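Local coordinates for SOXX (Paracoccus pantotrophus, PDB 2C1D), which carries a covalently bound heme c as the SoxX subunit of the SoxXA cytochrome complex that initiates sulfur oxidation, and probably transfers electrons, at residues D64-G67 / D68-E72; P26-G29 / V30-T34; V8-E12 / G13-A17. All blocks are in the same frame, centred on the assembly; numbering follows the deposited sequence.

Contact 1 of 3, residues D64-G67 / D68-E72. With HEC (heme c), chain O.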
loop_
_atom_site.group_PDB
_atom_site.type_symbol
_atom_site.label_atom_id
_atom_site.label_comp_id
_atom_site.label_asym_id
_atom_site.label_seq_id
_atom_site.Cartn_x
_atom_site.Cartn_y
_atom_site.Cartn_z
ATOM N N ASP B 64 -19.815 6.075 19.085
ATOM C CA ASP B 64 -20.877 6.608 19.925
ATOM C C ASP B 64 -21.799 5.458 20.283
ATOM O O ASP B 64 -22.092 4.587 19.449
ATOM C CB ASP B 64 -21.604 7.734 19.228
ATOM C CG ASP B 64 -20.653 8.766 18.692
ATOM O OD1 ASP B 64 -20.115 8.533 17.584
ATOM O OD2 ASP B 64 -20.356 9.804 19.330
ATOM N N GLY B 65 -22.172 5.408 21.557
ATOM C CA GLY B 65 -23.058 4.367 22.053
ATOM C C GLY B 65 -22.362 3.078 22.457
ATOM O O GLY B 65 -23.027 2.155 22.900
ATOM N N ALA B 66 -21.040 2.974 22.334
ATOM C CA ALA B 66 -20.383 1.720 22.743
ATOM C C ALA B 66 -20.503 1.509 24.266
ATOM O O ALA B 66 -20.439 0.389 24.743
ATOM C CB ALA B 66 -18.891 1.662 22.282
ATOM N N GLY B 67 -20.683 2.593 25.010
ATOM C CA GLY B 67 -20.925 2.530 26.444
ATOM C C GLY B 67 -22.230 1.813 26.798
ATOM O O GLY B 67 -22.356 1.298 27.906
ATOM N N ASP B 68 -23.171 1.785 25.846
ATOM C CA ASP B 68 -24.453 1.065 25.962
ATOM C C ASP B 68 -24.389 -0.378 25.467
ATOM O O ASP B 68 -25.164 -1.226 25.917
ATOM C CB ASP B 68 -25.545 1.730 25.094
ATOM C CG ASP B 68 -25.876 3.162 25.495
ATOM O OD1 ASP B 68 -26.160 3.423 26.699
ATOM O OD2 ASP B 68 -25.927 4.093 24.637
ATOM N N ARG B 69 -23.527 -0.643 24.487
ATOM C CA ARG B 69 -23.483 -1.933 23.811
ATOM C C ARG B 69 -22.647 -2.963 24.550
ATOM O O ARG B 69 -22.822 -4.179 24.348
ATOM C CB ARG B 69 -22.904 -1.772 22.396
ATOM C CG ARG B 69 -23.660 -0.792 21.501
ATOM C CD ARG B 69 -23.288 -0.879 20.005
ATOM N NE ARG B 69 -22.042 -0.170 19.695
ATOM C CZ ARG B 69 -21.953 1.130 19.424
ATOM N NH1 ARG B 69 -23.030 1.905 19.431
ATOM N NH2 ARG B 69 -20.769 1.673 19.145
ATOM N N TRP B 70 -21.715 -2.477 25.377
ATOM C CA TRP B 70 -20.751 -3.338 26.051
ATOM C C TRP B 70 -20.575 -2.939 27.509
ATOM O O TRP B 70 -20.674 -1.767 27.860
ATOM C CB TRP B 70 -19.377 -3.240 25.373
ATOM C CG TRP B 70 -19.396 -3.428 23.906
ATOM C CD1 TRP B 70 -19.404 -2.456 22.964
ATOM C CD2 TRP B 70 -19.417 -4.669 23.206
ATOM N NE1 TRP B 70 -19.421 -3.014 21.711
ATOM C CE2 TRP B 70 -19.415 -4.374 21.832
ATOM C CE3 TRP B 70 -19.420 -6.014 23.602
ATOM C CZ2 TRP B 70 -19.439 -5.357 20.857
ATOM C CZ3 TRP B 70 -19.423 -6.988 22.651
ATOM C CH2 TRP B 70 -19.439 -6.659 21.278
ATOM N N THR B 71 -20.275 -3.921 28.348
ATOM C CA THR B 71 -19.890 -3.654 29.732
ATOM C C THR B 71 -18.446 -3.177 29.735
ATOM O O THR B 71 -17.699 -3.429 28.785
ATOM C CB THR B 71 -19.948 -4.923 30.594
ATOM O OG1 THR B 71 -19.007 -5.870 30.108
ATOM C CG2 THR B 71 -21.308 -5.657 30.495
ATOM N N GLU B 72 -18.052 -2.537 30.825
ATOM C CA GLU B 72 -16.648 -2.219 31.069
ATOM C C GLU B 72 -15.713 -3.376 30.713
ATOM O O GLU B 72 -14.719 -3.171 30.011
ATOM C CB GLU B 72 -16.451 -1.801 32.524
ATOM C CG GLU B 72 -15.017 -1.482 32.920
ATOM C CD GLU B 72 -14.889 -1.115 34.384
ATOM O OE1 GLU B 72 -15.899 -1.068 35.095
ATOM O OE2 GLU B 72 -13.764 -0.894 34.838
HETATM FE FE HEC O . -12.108 -0.611 16.715
HETATM C CHA HEC O . -14.806 -2.698 16.640
HETATM C CHB HEC O . -12.998 0.492 19.789
HETATM C CHC HEC O . -9.266 1.225 16.854
HETATM C CHD HEC O . -11.383 -1.391 13.419
HETATM N NA HEC O . -13.616 -1.051 17.996
HETATM C C1A HEC O . -14.652 -1.900 17.744
HETATM C C2A HEC O . -15.563 -1.822 18.864
HETATM C C3A HEC O . -15.070 -0.931 19.748
HETATM C C4A HEC O . -13.818 -0.440 19.202
HETATM C CMA HEC O . -15.634 -0.462 21.102
HETATM C CAA HEC O . -16.840 -2.659 18.952
HETATM C CBA HEC O . -17.871 -2.226 17.919
HETATM C CGA HEC O . -18.592 -1.087 18.533
HETATM O O1A HEC O . -19.303 -1.348 19.528
HETATM O O2A HEC O . -18.464 0.066 18.058
HETATM N NB HEC O . -11.312 0.630 18.033
HETATM C C1B HEC O . -11.796 0.900 19.295
HETATM C C2B HEC O . -10.809 1.677 20.025
HETATM C C3B HEC O . -9.776 1.899 19.209
HETATM C C4B HEC O . -10.074 1.228 17.956
HETATM C CMB HEC O . -11.008 2.214 21.450
HETATM C CAB HEC O . -8.481 2.686 19.569
HETATM C CBB HEC O . -7.893 2.181 20.709
HETATM N NC HEC O . -10.576 -0.136 15.361
HETATM C C1C HEC O . -9.504 0.632 15.650
HETATM C C2C HEC O . -8.720 0.779 14.426
HETATM C C3C HEC O . -9.222 -0.065 13.511
HETATM C C4C HEC O . -10.474 -0.573 14.065
HETATM C CMC HEC O . -7.330 1.433 14.363
HETATM C CAC HEC O . -8.746 -0.337 12.037
HETATM C CBC HEC O . -7.485 -0.724 11.797
HETATM N ND HEC O . -12.945 -1.874 15.252
HETATM C C1D HEC O . -12.499 -2.013 13.945
HETATM C C2D HEC O . -13.386 -2.915 13.244
HETATM C C3D HEC O . -14.457 -3.316 14.265
HETATM C C4D HEC O . -14.102 -2.612 15.466
HETATM C CMD HEC O . -13.298 -3.386 11.767
HETATM C CAD HEC O . -15.689 -4.250 14.081
HETATM C CBD HEC O . -15.272 -5.668 14.464
HETATM C CGD HEC O . -15.527 -6.659 13.346
HETATM O O1D HEC O . -14.538 -7.078 12.653
HETATM O O2D HEC O . -16.735 -7.006 13.174
HETATM O O HOH W 1 -20.137 0.221 29.431
#
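The propionate site of heme c is built here on one short helical turn, where Arg69 and Trp70 hold one heme carboxylate and Arg69 also reaches back to Asp64. The oxygen O1A of the heme takes two donors: Trp70 NE1 at 2.7 Å, in a nearly straight bond (N-H...O 168°), and Arg69 NE at 3.0 Å. Its sister oxygen O2A receives Arg69 NH2, also at 3.0 Å, so the arginine lies side-on along the carboxylate while the indole meets O1A edge-on, in the ring plane. Arg69 runs out from helix 66-69 and bends at chi3 (-80°), which turns the guanidinium back over the start of the same turn. There NH1 bonds to Asp64 O at 2.8 Å on a lone pair, and NH2 adds a weak bond to that oxygen. One guanidinium face rests over Gly65 C and Ala66 N, each 3.3 Å from its plane. Gly65, the N-cap residue, has positive phi, and a CB there would collide with Arg69 NH1. In this cytochrome c-type domain the turn itself is closed by Asp68 N and Arg69 N, both donating to Gly65 O, and by Trp70 N to Ala66 O at 3.2 Å. A water bridges Gly67 O and Trp70 O where the chain leaves the helix. The Trp70 ring continues onto Leu75 and Ile78 of helix 72-81. A phenylalanine in place of Trp70 would probably cost O1A its short indole N-H bond and leave this propionate to Arg69 alone among the residues of this turn, held less firmly. The Asp64 carboxylate instead takes the backbone N-H groups of Gly48 and Ala49, tying the turn to the chain just beyond the heme-binding His45.

Contact 2 of 3, residues P26-G29 / V30-T34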
loop_
_atom_site.group_PDB
_atom_site.type_symbol
_atom_site.label_atom_id
_atom_site.label_comp_id
_atom_site.label_asym_id
_atom_site.label_seq_id
_atom_site.Cartn_x
_atom_site.Cartn_y
_atom_site.Cartn_z
ATOM N N PRO B 26 -10.746 9.326 31.806
ATOM C CA PRO B 26 -11.375 9.446 30.479
ATOM C C PRO B 26 -10.836 10.578 29.603
ATOM O O PRO B 26 -10.793 10.403 28.383
ATOM C CB PRO B 26 -12.855 9.678 30.803
ATOM C CG PRO B 26 -12.868 10.197 32.175
ATOM C CD PRO B 26 -11.707 9.567 32.900
ATOM N N GLU B 27 -10.444 11.702 30.187
ATOM C CA GLU B 27 -9.887 12.807 29.392
ATOM C C GLU B 27 -8.598 12.352 28.714
ATOM O O GLU B 27 -8.374 12.684 27.559
ATOM C CB GLU B 27 -9.574 14.036 30.233
ATOM C CG GLU B 27 -10.793 14.792 30.743
ATOM C CD GLU B 27 -10.445 15.856 31.792
ATOM O OE1 GLU B 27 -11.310 16.722 32.048
ATOM O OE2 GLU B 27 -9.320 15.836 32.373
ATOM N N GLU B 28 -7.762 11.597 29.443
ATOM C CA GLU B 28 -6.552 11.012 28.855
ATOM C C GLU B 28 -6.957 9.969 27.825
ATOM O O GLU B 28 -6.358 9.899 26.777
ATOM C CB GLU B 28 -5.609 10.423 29.934
ATOM C CG GLU B 28 -4.263 9.892 29.396
ATOM C CD GLU B 28 -3.296 10.977 28.892
ATOM O OE1 GLU B 28 -3.592 12.189 29.067
ATOM O OE2 GLU B 28 -2.231 10.609 28.309
ATOM N N GLY B 29 -7.978 9.171 28.111
ATOM C CA GLY B 29 -8.575 8.291 27.116
ATOM C C GLY B 29 -8.837 8.992 25.769
ATOM O O GLY B 29 -8.480 8.489 24.709
ATOM N N VAL B 30 -9.431 10.174 25.808
ATOM C CA VAL B 30 -9.720 10.895 24.580
ATOM C C VAL B 30 -8.404 11.209 23.837
ATOM O O VAL B 30 -8.301 11.049 22.613
ATOM C CB VAL B 30 -10.482 12.196 24.862
ATOM C CG1 VAL B 30 -10.548 13.079 23.634
ATOM C CG2 VAL B 30 -11.903 11.873 25.318
ATOM N N ARG B 31 -7.423 11.695 24.581
ATOM C CA ARG B 31 -6.131 12.043 23.973
ATOM C C ARG B 31 -5.527 10.819 23.291
ATOM O O ARG B 31 -5.079 10.896 22.150
ATOM C CB ARG B 31 -5.160 12.607 25.013
ATOM C CG ARG B 31 -3.909 13.255 24.393
ATOM C CD ARG B 31 -2.927 13.731 25.428
ATOM N NE ARG B 31 -2.277 12.566 25.976
ATOM C CZ ARG B 31 -1.196 12.004 25.444
ATOM N NH1 ARG B 31 -0.560 12.552 24.389
ATOM N NH2 ARG B 31 -0.728 10.909 25.988
ATOM N N ILE B 32 -5.539 9.689 23.993
ATOM C CA ILE B 32 -4.988 8.446 23.478
ATOM C C ILE B 32 -5.714 8.040 22.193
ATOM O O ILE B 32 -5.097 7.622 21.230
ATOM C CB ILE B 32 -5.082 7.346 24.571
ATOM C CG1 ILE B 32 -4.130 7.674 25.736
ATOM C CG2 ILE B 32 -4.777 5.959 24.008
ATOM C CD1 ILE B 32 -4.523 7.056 27.052
ATOM N N MET B 33 -7.034 8.184 22.182
ATOM C CA MET B 33 -7.850 7.706 21.072
ATOM C C MET B 33 -7.687 8.559 19.800
ATOM O O MET B 33 -8.004 8.100 18.692
ATOM C CB MET B 33 -9.324 7.650 21.497
ATOM C CG MET B 33 -9.626 6.588 22.578
ATOM S SD MET B 33 -11.251 6.866 23.305
ATOM C CE MET B 33 -12.260 6.262 22.013
ATOM N N THR B 34 -7.180 9.781 19.958
ATOM C CA THR B 34 -7.148 10.749 18.858
ATOM C C THR B 34 -5.738 11.205 18.517
ATOM O O THR B 34 -5.541 12.197 17.784
ATOM C CB THR B 34 -8.017 11.929 19.210
ATOM O OG1 THR B 34 -7.587 12.502 20.458
ATOM C CG2 THR B 34 -9.469 11.461 19.469
#
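Glu28 and Arg31, three residues apart on helix 26-33, lie side by side and form a salt bridge along its flank. Glu28 extends CG anti to the backbone N (chi1 -175°) and then bends at chi2 (69°), which brings its carboxylate alongside the arginine. Arg31 bends at chi3 and presents the NE side of its guanidinium: NH2 reaches Glu28 OE2 at 2.8 Å and NE reaches the same atom at 3.0 Å, both from one face of the carboxylate. The two flat groups are turned 36° from each other, and OE1 receives a weak bond from NE. Glu28 CG also touches Ile32 CD1 at 3.7 Å, the two side chains meeting at about a right angle. Met33 leans over Gly29, its CG 3.1 Å from Gly29 O, and continues toward Cys41 and Phe131. A side chain at Gly29 would clash with Pro26 O. Backbone bonds run from Val30 N to Pro26 O through Met33 N to Gly29 O; Thr34, the first residue to leave helical backbone angles, donates from OG1 to Val30 O at 2.7 Å. Val30 and Ile32 pack on Phe131 and Val128 of helix 122-133, the pairing of N- and C-terminal helices characteristic of the cytochrome c fold. With both stronger donors converging on OE2, the charge of Glu28 is probably drawn toward that oxygen, while Val30 and Ile32 face helix 122-133 and Met33 reaches the heme.

Contact 3 of 3, residues V8-E12 / G13-A17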
loop_
_atom_site.group_PDB
_atom_site.type_symbol
_atom_site.label_atom_id
_atom_site.label_comp_id
_atom_site.label_asym_id
_atom_site.label_seq_id
_atom_site.Cartn_x
_atom_site.Cartn_y
_atom_site.Cartn_z
ATOM N N VAL B 8 -3.062 -11.684 30.538
ATOM C CA VAL B 8 -4.467 -11.291 30.454
ATOM C C VAL B 8 -5.352 -12.520 30.216
ATOM O O VAL B 8 -4.991 -13.416 29.448
ATOM C CB VAL B 8 -4.708 -10.218 29.350
ATOM C CG1 VAL B 8 -6.186 -9.892 29.202
ATOM C CG2 VAL B 8 -3.933 -8.932 29.667
ATOM N N VAL B 9 -6.493 -12.549 30.914
ATOM C CA VAL B 9 -7.480 -13.625 30.833
ATOM C C VAL B 9 -8.729 -13.099 30.150
ATOM O O VAL B 9 -9.451 -12.244 30.685
ATOM C CB VAL B 9 -7.874 -14.188 32.231
ATOM C CG1 VAL B 9 -8.841 -15.390 32.080
ATOM C CG2 VAL B 9 -6.643 -14.591 33.021
ATOM N N TYR B 10 -8.943 -13.594 28.937
ATOM C CA TYR B 10 -10.129 -13.293 28.164
ATOM C C TYR B 10 -11.130 -14.445 28.292
ATOM O O TYR B 10 -10.781 -15.604 28.092
ATOM C CB TYR B 10 -9.779 -13.100 26.682
ATOM C CG TYR B 10 -8.779 -11.995 26.377
ATOM C CD1 TYR B 10 -7.411 -12.230 26.462
ATOM C CD2 TYR B 10 -9.203 -10.740 25.947
ATOM C CE1 TYR B 10 -6.503 -11.255 26.163
ATOM C CE2 TYR B 10 -8.282 -9.739 25.645
ATOM C CZ TYR B 10 -6.942 -10.005 25.759
ATOM O OH TYR B 10 -6.020 -9.032 25.469
ATOM N N VAL B 11 -12.359 -14.092 28.635
ATOM C CA VAL B 11 -13.491 -15.011 28.697
ATOM C C VAL B 11 -14.554 -14.456 27.755
ATOM O O VAL B 11 -15.129 -13.403 28.017
ATOM C CB VAL B 11 -14.039 -15.099 30.160
ATOM C CG1 VAL B 11 -15.405 -15.806 30.222
ATOM C CG2 VAL B 11 -13.037 -15.832 31.053
ATOM N N GLU B 12 -14.809 -15.162 26.658
ATOM C CA GLU B 12 -15.697 -14.673 25.586
ATOM C C GLU B 12 -15.320 -13.231 25.202
ATOM O O GLU B 12 -16.193 -12.363 25.018
ATOM C CB GLU B 12 -17.189 -14.780 25.978
ATOM C CG GLU B 12 -17.704 -16.179 26.373
ATOM C CD GLU B 12 -17.244 -17.299 25.438
ATOM O OE1 GLU B 12 -16.806 -18.364 25.948
ATOM O OE2 GLU B 12 -17.315 -17.122 24.190
ATOM N N GLY B 13 -14.005 -12.985 25.118
ATOM C CA GLY B 13 -13.448 -11.682 24.781
ATOM C C GLY B 13 -13.302 -10.684 25.920
ATOM O O GLY B 13 -12.526 -9.734 25.794
ATOM N N ALA B 14 -14.051 -10.879 27.009
ATOM C CA ALA B 14 -14.116 -9.933 28.129
ATOM C C ALA B 14 -12.934 -10.091 29.081
ATOM O O ALA B 14 -12.382 -11.179 29.230
ATOM C CB ALA B 14 -15.449 -10.096 28.908
ATOM N N VAL B 15 -12.534 -8.988 29.704
ATOM C CA VAL B 15 -11.470 -9.007 30.711
ATOM C C VAL B 15 -12.032 -8.376 31.964
ATOM O O VAL B 15 -12.233 -7.173 32.026
ATOM C CB VAL B 15 -10.206 -8.248 30.225
ATOM C CG1 VAL B 15 -9.147 -8.178 31.314
ATOM C CG2 VAL B 15 -9.660 -8.922 29.003
ATOM N N GLU B 16 -12.293 -9.195 32.968
ATOM C CA GLU B 16 -13.044 -8.748 34.140
ATOM C C GLU B 16 -12.238 -7.833 35.043
ATOM O O GLU B 16 -12.792 -6.905 35.609
ATOM C CB GLU B 16 -13.568 -9.949 34.952
ATOM C CG GLU B 16 -14.624 -10.767 34.216
ATOM C CD GLU B 16 -15.940 -10.022 34.022
ATOM O OE1 GLU B 16 -16.594 -10.233 32.961
ATOM O OE2 GLU B 16 -16.330 -9.237 34.926
ATOM N N ALA B 17 -10.934 -8.071 35.135
ATOM C CA ALA B 17 -10.080 -7.365 36.089
ATOM C C ALA B 17 -9.294 -6.201 35.438
ATOM O O ALA B 17 -8.828 -6.308 34.297
ATOM C CB ALA B 17 -9.105 -8.342 36.709
HETATM O O HOH W 2 -11.258 -12.245 32.659
#
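Val11 and Ala14 pair across a type I' beta turn, the tight reversal of a two-residue hairpin loop with Glu12 and Gly13 at its corners. Two backbone hydrogen bonds close it: Val11 N to Ala14 O at 3.0 Å, nearly straight at 166°, and Ala14 N to Val11 O at 2.9 Å. Gly13 has positive phi, and a CB would clash with Glu12 O. Ala14 O also receives a CA-H contact from Tyr10 CA at 3.3 Å. Beyond the pair, a water donates to Val9 O and accepts from Glu16 N, bridging the arms where they part. The apolar contacts gather round Val15 CG2. With CG1 anti to the backbone N (chi1 176°), this other methyl is turned to Val8 CG1 at 3.6 Å and Tyr10 CD2 at the same distance, while Val8 CG1 sits over the rim of one ring face. Gly13 O approaches the ring edge in its plane, 3.5 Å from Tyr10 CD2. Tyr10 reaches on to Ala80 and Asn81 of helix 72-81, and Val15 O accepts from Arg76. The chemistry thus divides: reciprocal backbone bonds fix the reversal, and the Val8-Tyr10-Val15 cluster holds the arms together without a continuing strand pair.

Overall arrangement
Along the chain contact 3 comes first, then contact 2, then contact 1. Contacts 2 and 1 lie on helices 26-33 and 66-69, successive helices of the cytochrome c domain, whereas contact 3 is a turn in the loop that precedes them. Contact 1 sits about 16 Å, centre to centre, from each of the others; contacts 2 and 3 are about 22 Å apart, on opposite sides of the chain's centre. None touches another. Helix 72-81 links contacts 1 and 3, taking Trp70 on one hand and Tyr10 and Ala14 on the other. Contacts 1 and 2 both reach the heme, one at a propionate, the other through Met33 near Cys41.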